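Local atomic coordinates of molybdenum cofactor carrier protein (Chlamydomonas reinhardtii, PDB entry 2IZ6), a protein that probably binds and carries the molybdenum cofactor on its way to the enzymes that use it. Residues L31-E36 with A159-A164; L48-G51 with V57-E60; A122-A127 with K132-L137. One frame throughout, in Å; residues are numbered along the deposited sequence.

In the fold
All three contacts belong to one Rossmann-like domain with a parallel sheet between layers of helices. Contact 1 brings the late helix 161-173 back against the early helix 28-43, tying the two ends of the domain together. Contacts 2 and 3 follow each other inside the long loop so closed, each packing a helix on a strand of a beta-alpha-beta unit. Contact 1 lies about 13 Å from contact 2 and 16 Å from contact 3, centre to centre, and touches both. Contacts 2 and 3, about 15 Å apart, do not touch, but both reach the same sheet. Helices 28-43, 57-67 and 161-173 share one face, and helix 118-129 covers the other.

Contact 1 (L31-E36 with A159-A164); sequences LVMANE and ADVAGA
Met33 and Val161 bring the two backbones together, their CA atoms 6.3 Å apart. Segment 31-36 is a turn and a half from the body of helix 28-43, whereas 159-164 is the loop end and first turn of helix 161-173. The flank of one helix therefore meets the opening turn of the other. Asp160 is the N-cap of that turn: its OD2 accepts the backbone N of Gly163 at 2.8 Å, met nearly along the C-O axis. A short acid suits this place, since it can fold back onto a first-turn N-H, and a side chain on Gly163 would be pushed against the same carboxylate oxygen.

Across the contact, Val161 does most of the touching. Its CG1 lies opposite the backbone N (chi1 168°), and from there both methyls reach the neighbouring helix. CG2 rests 3.5 Å from Met33 O and 4.1 Å from Met33 CB, while CG1 meets Glu36 CG at 3.9 Å. A beta-branched valine suits the place, with one methyl for Met33 and one for Glu36. Glu36 crosses Val161 at about a right angle; a bend at chi2 (62°) turns its carboxylate aside, where OE2 is hydrogen-bonded to Gln40 NE2. A glutamate suits this partly exposed place, giving methylenes to Val161 and its carboxylate to a polar partner. An alanine in place of Val161 would lose both branches and would probably leave a gap beside Met33 and the methylenes of Glu36. Leu137 of strand 134-137 touches both Val161 and the longer methionine, sealing the pair onto the sheet.

Helices 28-43 and 161-173 lie on one face of the parallel sheet, as in a three-layer alpha/beta sandwich of Rossmann-like type.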
loop_
_atom_site.group_PDB
_atom_site.type_symbol
_atom_site.label_atom_id
_atom_site.label_comp_id
_atom_site.label_asym_id
_atom_site.label_seq_id
_atom_site.Cartn_x
_atom_site.Cartn_y
_atom_site.Cartn_z
ATOM N N LEU A 31 -10.801 -14.999 23.259
ATOM C CA LEU A 31 -9.927 -16.070 22.738
ATOM C C LEU A 31 -10.750 -17.336 22.471
ATOM O O LEU A 31 -10.629 -17.925 21.396
ATOM C CB LEU A 31 -8.766 -16.387 23.718
ATOM C CG LEU A 31 -7.741 -15.282 23.902
ATOM C CD1 LEU A 31 -6.786 -15.735 24.968
ATOM C CD2 LEU A 31 -7.083 -14.879 22.538
ATOM N N VAL A 32 -11.630 -17.675 23.404
ATOM C CA VAL A 32 -12.464 -18.857 23.331
ATOM C C VAL A 32 -13.462 -18.598 22.175
ATOM O O VAL A 32 -13.665 -19.491 21.352
ATOM C CB VAL A 32 -13.255 -19.087 24.634
ATOM C CG1 VAL A 32 -14.298 -20.188 24.448
ATOM C CG2 VAL A 32 -12.308 -19.400 25.736
ATOM N N MET A 33 -14.131 -17.471 22.179
ATOM C CA MET A 33 -15.072 -17.172 21.067
ATOM C C MET A 33 -14.430 -17.260 19.699
ATOM O O MET A 33 -14.986 -17.814 18.762
ATOM C CB MET A 33 -15.760 -15.840 21.250
ATOM C CG MET A 33 -16.828 -15.948 22.389
ATOM S SD MET A 33 -18.055 -14.624 22.284
ATOM C CE MET A 33 -16.909 -13.293 22.245
ATOM N N ALA A 34 -13.223 -16.708 19.585
ATOM C CA ALA A 34 -12.496 -16.767 18.346
ATOM C C ALA A 34 -12.178 -18.172 17.884
ATOM O O ALA A 34 -12.382 -18.521 16.674
ATOM C CB ALA A 34 -11.243 -15.904 18.424
ATOM N N ASN A 35 -11.757 -19.020 18.826
ATOM C CA ASN A 35 -11.466 -20.416 18.468
ATOM C C ASN A 35 -12.740 -21.131 17.947
ATOM O O ASN A 35 -12.684 -21.856 16.952
ATOM C CB ASN A 35 -10.822 -21.131 19.696
ATOM C CG ASN A 35 -10.389 -22.533 19.369
ATOM O OD1 ASN A 35 -11.119 -23.465 19.601
ATOM N ND2 ASN A 35 -9.256 -22.677 18.661
ATOM N N GLU A 36 -13.855 -20.966 18.660
ATOM C CA GLU A 36 -15.128 -21.575 18.277
ATOM C C GLU A 36 -15.603 -21.059 16.984
ATOM O O GLU A 36 -16.108 -21.820 16.178
ATOM C CB GLU A 36 -16.184 -21.323 19.332
ATOM C CG GLU A 36 -17.483 -22.106 19.080
ATOM C CD GLU A 36 -17.367 -23.678 19.097
ATOM O OE1 GLU A 36 -16.453 -24.265 19.734
ATOM O OE2 GLU A 36 -18.218 -24.348 18.428
ATOM N N ALA A 159 -24.646 -11.720 19.499
ATOM C CA ALA A 159 -24.558 -11.944 20.923
ATOM C C ALA A 159 -23.628 -13.092 21.321
ATOM O O ALA A 159 -23.162 -13.152 22.469
ATOM C CB ALA A 159 -25.943 -12.194 21.494
ATOM N N ASP A 160 -23.425 -14.032 20.416
ATOM C CA ASP A 160 -22.533 -15.164 20.618
ATOM C C ASP A 160 -22.090 -15.745 19.277
ATOM O O ASP A 160 -22.499 -15.246 18.214
ATOM C CB ASP A 160 -23.236 -16.258 21.461
ATOM C CG ASP A 160 -24.601 -16.674 20.882
ATOM O OD1 ASP A 160 -25.434 -17.233 21.672
ATOM O OD2 ASP A 160 -24.911 -16.525 19.669
ATOM N N VAL A 161 -21.271 -16.807 19.331
ATOM C CA VAL A 161 -20.696 -17.423 18.146
ATOM C C VAL A 161 -21.810 -17.948 17.268
ATOM O O VAL A 161 -21.850 -17.713 16.077
ATOM C CB VAL A 161 -19.677 -18.527 18.429
ATOM C CG1 VAL A 161 -19.350 -19.320 17.179
ATOM C CG2 VAL A 161 -18.495 -17.916 19.017
ATOM N N ALA A 162 -22.748 -18.679 17.866
ATOM C CA ALA A 162 -23.895 -19.088 17.042
ATOM C C ALA A 162 -24.590 -17.962 16.257
ATOM O O ALA A 162 -24.901 -18.139 15.087
ATOM C CB ALA A 162 -24.957 -19.812 17.914
ATOM N N GLY A 163 -24.824 -16.827 16.902
ATOM C CA GLY A 163 -25.456 -15.701 16.261
ATOM C C GLY A 163 -24.626 -15.136 15.140
ATOM O O GLY A 163 -25.170 -14.768 14.070
ATOM N N ALA A 164 -23.337 -15.055 15.367
ATOM C CA ALA A 164 -22.387 -14.610 14.341
ATOM C C ALA A 164 -22.404 -15.489 13.114
ATOM O O ALA A 164 -22.490 -15.021 11.980
ATOM C CB ALA A 164 -20.947 -14.477 14.970
#

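Contact 2 (L48-G51 with V57-E60); sequences LLTG and VMHE
Thr50 and Met58 point their side chains at each other, the first from the strand and the second from the opening turn of helix 57-67, and they cross obliquely. The threonine OG1 lies alongside the extended CB-CG-SD part of the methionine. It is 3.0 Å from Met58 CG, with Met58 CB and SD hardly farther, so the packing here is tight. OG1 stands across from the backbone N (chi1 -168°), which sends CG2 into the position between N and the carbonyl carbon; that methyl lies 3.7 Å from Met58 O. The hydroxyl's hydrogen bond goes to Val18 O of the adjacent strand 15-19, so this buried polar group is satisfied and its rotation is probably fixed.

Beyond the hydroxyl, Met58 runs on to Gly51. The backbone N of Gly51 makes a weak, bent hydrogen bond of 3.4 Å to Met58 SD, with an N-H...S angle of 148°. A bend at chi3 (-67°) then lays the terminal methyl along the glycine, with CE 4.0 Å from Gly51 CA. A CB on Gly51 would clash with that methyl, which explains why a residue without a side chain fits here. An unbranched methionine can run past the hydroxyl, bring its sulfur to the N-H of Gly51 and turn only its last methyl.

Strand 47-51, the short turn after it and helix 57-67 form the first half of a right-handed beta-alpha-beta crossover, completed by strand 72-76. The C-terminal strand ends of Rossmann-like SLOG folds and the turns that follow them commonly border the ligand site, so this C-terminal strand end is consistent with a place near the cofactor pocket, a site inferred from related folds.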
loop_
_atom_site.group_PDB
_atom_site.type_symbol
_atom_site.label_atom_id
_atom_site.label_comp_id
_atom_site.label_asym_id
_atom_site.label_seq_id
_atom_site.Cartn_x
_atom_site.Cartn_y
_atom_site.Cartn_z
ATOM N N LEU A 48 -11.122 -19.315 6.051
ATOM C CA LEU A 48 -10.828 -18.263 7.008
ATOM C C LEU A 48 -9.690 -17.404 6.493
ATOM O O LEU A 48 -8.639 -17.945 6.179
ATOM C CB LEU A 48 -10.402 -18.904 8.292
ATOM C CG LEU A 48 -9.849 -17.996 9.433
ATOM C CD1 LEU A 48 -10.960 -17.063 9.876
ATOM C CD2 LEU A 48 -9.304 -18.786 10.644
ATOM N N LEU A 49 -9.877 -16.092 6.558
ATOM C CA LEU A 49 -8.866 -15.115 6.198
ATOM C C LEU A 49 -8.641 -14.281 7.424
ATOM O O LEU A 49 -9.588 -13.691 7.956
ATOM C CB LEU A 49 -9.415 -14.224 5.060
ATOM C CG LEU A 49 -8.555 -13.047 4.600
ATOM C CD1 LEU A 49 -7.339 -13.484 3.952
ATOM C CD2 LEU A 49 -9.292 -12.210 3.517
ATOM N N THR A 50 -7.401 -14.232 7.946
ATOM C CA THR A 50 -7.098 -13.455 9.136
ATOM C C THR A 50 -5.616 -13.107 9.171
ATOM O O THR A 50 -4.887 -13.410 8.237
ATOM C CB THR A 50 -7.605 -14.182 10.433
ATOM O OG1 THR A 50 -7.568 -13.326 11.575
ATOM C CG2 THR A 50 -6.789 -15.384 10.704
ATOM N N GLY A 51 -5.198 -12.407 10.214
ATOM C CA GLY A 51 -3.777 -12.110 10.395
ATOM C C GLY A 51 -2.983 -13.361 10.684
ATOM O O GLY A 51 -3.495 -14.276 11.359
ATOM N N VAL A 57 -6.902 -13.165 19.094
ATOM C CA VAL A 57 -8.107 -13.590 18.424
ATOM C C VAL A 57 -7.738 -14.291 17.127
ATOM O O VAL A 57 -8.302 -15.361 16.823
ATOM C CB VAL A 57 -9.045 -12.350 18.096
ATOM C CG1 VAL A 57 -9.982 -12.595 16.935
ATOM C CG2 VAL A 57 -9.760 -11.898 19.355
ATOM N N MET A 58 -6.852 -13.692 16.349
ATOM C CA MET A 58 -6.668 -14.160 14.951
ATOM C C MET A 58 -6.007 -15.558 14.943
ATOM O O MET A 58 -6.408 -16.438 14.189
ATOM C CB MET A 58 -5.916 -13.080 14.147
ATOM C CG MET A 58 -6.815 -11.877 14.040
ATOM S SD MET A 58 -6.321 -10.634 12.838
ATOM C CE MET A 58 -4.930 -10.184 13.689
ATOM N N HIS A 59 -5.056 -15.767 15.845
ATOM C CA HIS A 59 -4.418 -17.057 15.978
ATOM C C HIS A 59 -5.391 -18.117 16.479
ATOM O O HIS A 59 -5.439 -19.221 16.004
ATOM C CB HIS A 59 -3.206 -16.938 16.879
ATOM C CG HIS A 59 -2.493 -18.232 17.097
ATOM N ND1 HIS A 59 -1.961 -18.996 16.074
ATOM C CD2 HIS A 59 -2.256 -18.911 18.240
ATOM C CE1 HIS A 59 -1.428 -20.095 16.587
ATOM N NE2 HIS A 59 -1.565 -20.054 17.901
ATOM N N GLU A 60 -6.226 -17.742 17.431
ATOM C CA GLU A 60 -7.240 -18.684 17.922
ATOM C C GLU A 60 -8.217 -19.111 16.849
ATOM O O GLU A 60 -8.556 -20.289 16.791
ATOM C CB GLU A 60 -7.992 -18.135 19.135
ATOM C CG GLU A 60 -7.140 -18.117 20.424
ATOM C CD GLU A 60 -6.831 -19.522 20.887
ATOM O OE1 GLU A 60 -7.586 -20.446 20.559
ATOM O OE2 GLU A 60 -5.791 -19.709 21.555
#

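Contact 3 (A122-A127 with K132-L137); sequences AEVALA and KPVVLL
Val124 can be followed from the helix towards the strand, where Val134 is its main partner. CB stands 4.5 Å from Val134 CG1 and touches little directly; the branches make the contact. CG1, placed across from the backbone N (chi1 167°), lies 3.9 Å from Val134 CG1 and 4.4 Å from Leu136 CD2. CG2 reaches Val134 CG1 at 4.1 Å, so one methyl of the strand is straddled by two of the helix. Val134 is modelled in two conformers, and these distances hold for one of them.

One turn on, Ala127 CB meets Val134 CG2 at 3.6 Å; a small residue suits a point where the helix comes so near the strand. Its O accepts the backbone N of Lys132 at 3.0 Å, which ties the last turn of the helix to the chain entering the strand, while the lysine's chain leads its charge away.

Phe147 touches Val124 and Leu136, extending the apolar layer. Helix 118-129 runs nearly antiparallel to strand 134-137, at 150° with the axes 9.7 Å apart, as expected for the returning half of a beta-alpha-beta crossover in a Rossmann-like fold.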
loop_
_atom_site.group_PDB
_atom_site.type_symbol
_atom_site.label_atom_id
_atom_site.label_comp_id
_atom_site.label_asym_id
_atom_site.label_seq_id
_atom_site.Cartn_x
_atom_site.Cartn_y
_atom_site.Cartn_z
ATOM N N ALA A 122 -10.244 0.284 12.455
ATOM C CA ALA A 122 -9.943 0.788 11.114
ATOM C C ALA A 122 -10.416 -0.175 10.061
ATOM O O ALA A 122 -10.995 0.149 9.036
ATOM C CB ALA A 122 -8.470 1.064 10.934
ATOM N N GLU A 123 -10.158 -1.437 10.255
ATOM C CA GLU A 123 -10.556 -2.412 9.275
ATOM C C GLU A 123 -12.070 -2.547 9.124
ATOM O O GLU A 123 -12.599 -2.769 8.017
ATOM C CB GLU A 123 -9.903 -3.787 9.533
ATOM C CG GLU A 123 -8.426 -3.856 9.352
ATOM C CD GLU A 123 -7.866 -3.219 8.048
ATOM O OE1 GLU A 123 -6.870 -2.477 8.201
ATOM O OE2 GLU A 123 -8.414 -3.449 6.946
ATOM N N VAL A 124 -12.780 -2.456 10.225
ATOM C CA VAL A 124 -14.243 -2.508 10.197
ATOM C C VAL A 124 -14.762 -1.269 9.387
ATOM O O VAL A 124 -15.622 -1.324 8.502
ATOM C CB VAL A 124 -14.870 -2.518 11.593
ATOM C CG1 VAL A 124 -16.353 -2.256 11.545
ATOM C CG2 VAL A 124 -14.539 -3.835 12.251
ATOM N N ALA A 125 -14.195 -0.100 9.708
ATOM C CA ALA A 125 -14.599 1.136 9.038
ATOM C C ALA A 125 -14.295 1.070 7.566
ATOM O O ALA A 125 -15.149 1.466 6.709
ATOM C CB ALA A 125 -13.913 2.290 9.635
ATOM N N LEU A 126 -13.140 0.496 7.185
ATOM C CA LEU A 126 -12.817 0.346 5.750
ATOM C C LEU A 126 -13.740 -0.679 5.054
ATOM O O LEU A 126 -14.002 -0.549 3.830
ATOM C CB LEU A 126 -11.348 0.079 5.540
ATOM C CG LEU A 126 -10.471 1.260 5.925
ATOM C CD1 LEU A 126 -8.948 1.006 5.845
ATOM C CD2 LEU A 126 -10.788 2.486 5.076
ATOM N N ALA A 127 -14.148 -1.730 5.703
ATOM C CA ALA A 127 -15.121 -2.691 5.199
ATOM C C ALA A 127 -16.407 -1.972 4.924
ATOM O O ALA A 127 -16.997 -2.146 3.885
ATOM C CB ALA A 127 -15.347 -3.830 6.167
ATOM N N LYS A 132 -19.231 -3.558 2.499
ATOM C CA LYS A 132 -19.195 -4.949 2.835
ATOM C C LYS A 132 -19.825 -5.077 4.221
ATOM O O LYS A 132 -19.639 -4.187 5.113
ATOM C CB LYS A 132 -17.738 -5.466 2.876
ATOM C CG LYS A 132 -17.090 -5.632 1.463
ATOM C CD LYS A 132 -16.189 -6.915 1.457
ATOM C CE LYS A 132 -15.906 -7.441 0.115
ATOM N NZ LYS A 132 -17.006 -8.288 -0.337
ATOM N N PRO A 133 -20.559 -6.164 4.440
ATOM C CA PRO A 133 -21.145 -6.387 5.752
ATOM C C PRO A 133 -20.173 -6.811 6.832
ATOM O O PRO A 133 -19.198 -7.486 6.558
ATOM C CB PRO A 133 -22.118 -7.521 5.544
ATOM C CG PRO A 133 -21.531 -8.246 4.420
ATOM C CD PRO A 133 -20.757 -7.319 3.578
ATOM N N VAL A 134 -20.452 -6.342 8.007
ATOM C CA VAL A 134 -19.612 -6.647 9.150
ATOM C C VAL A 134 -20.428 -7.229 10.339
ATOM O O VAL A 134 -21.517 -6.743 10.682
ATOM C CB VAL A 134 -18.816 -5.382 9.607
ATOM C CG1 VAL A 134 -17.940 -5.704 10.825
ATOM C CG2 VAL A 134 -17.918 -4.804 8.516
ATOM N N VAL A 135 -19.884 -8.256 10.938
ATOM C CA VAL A 135 -20.428 -8.847 12.150
ATOM C C VAL A 135 -19.592 -8.543 13.408
ATOM O O VAL A 135 -18.393 -8.763 13.381
ATOM C CB VAL A 135 -20.623 -10.375 12.000
ATOM C CG1 VAL A 135 -21.236 -10.965 13.243
ATOM C CG2 VAL A 135 -21.512 -10.718 10.837
ATOM N N LEU A 136 -20.201 -7.886 14.401
ATOM C CA LEU A 136 -19.508 -7.485 15.600
ATOM C C LEU A 136 -19.850 -8.429 16.721
ATOM O O LEU A 136 -20.987 -8.450 17.192
ATOM C CB LEU A 136 -19.922 -6.054 15.966
ATOM C CG LEU A 136 -19.662 -4.956 14.936
ATOM C CD1 LEU A 136 -20.128 -3.576 15.515
ATOM C CD2 LEU A 136 -18.221 -4.914 14.505
ATOM N N LEU A 137 -18.833 -9.142 17.207
ATOM C CA LEU A 137 -18.975 -10.151 18.280
ATOM C C LEU A 137 -18.057 -9.744 19.437
ATOM O O LEU A 137 -16.868 -9.551 19.269
ATOM C CB LEU A 137 -18.627 -11.550 17.781
ATOM C CG LEU A 137 -18.599 -12.685 18.841
ATOM C CD1 LEU A 137 -19.982 -12.837 19.400
ATOM C CD2 LEU A 137 -18.080 -14.001 18.174
#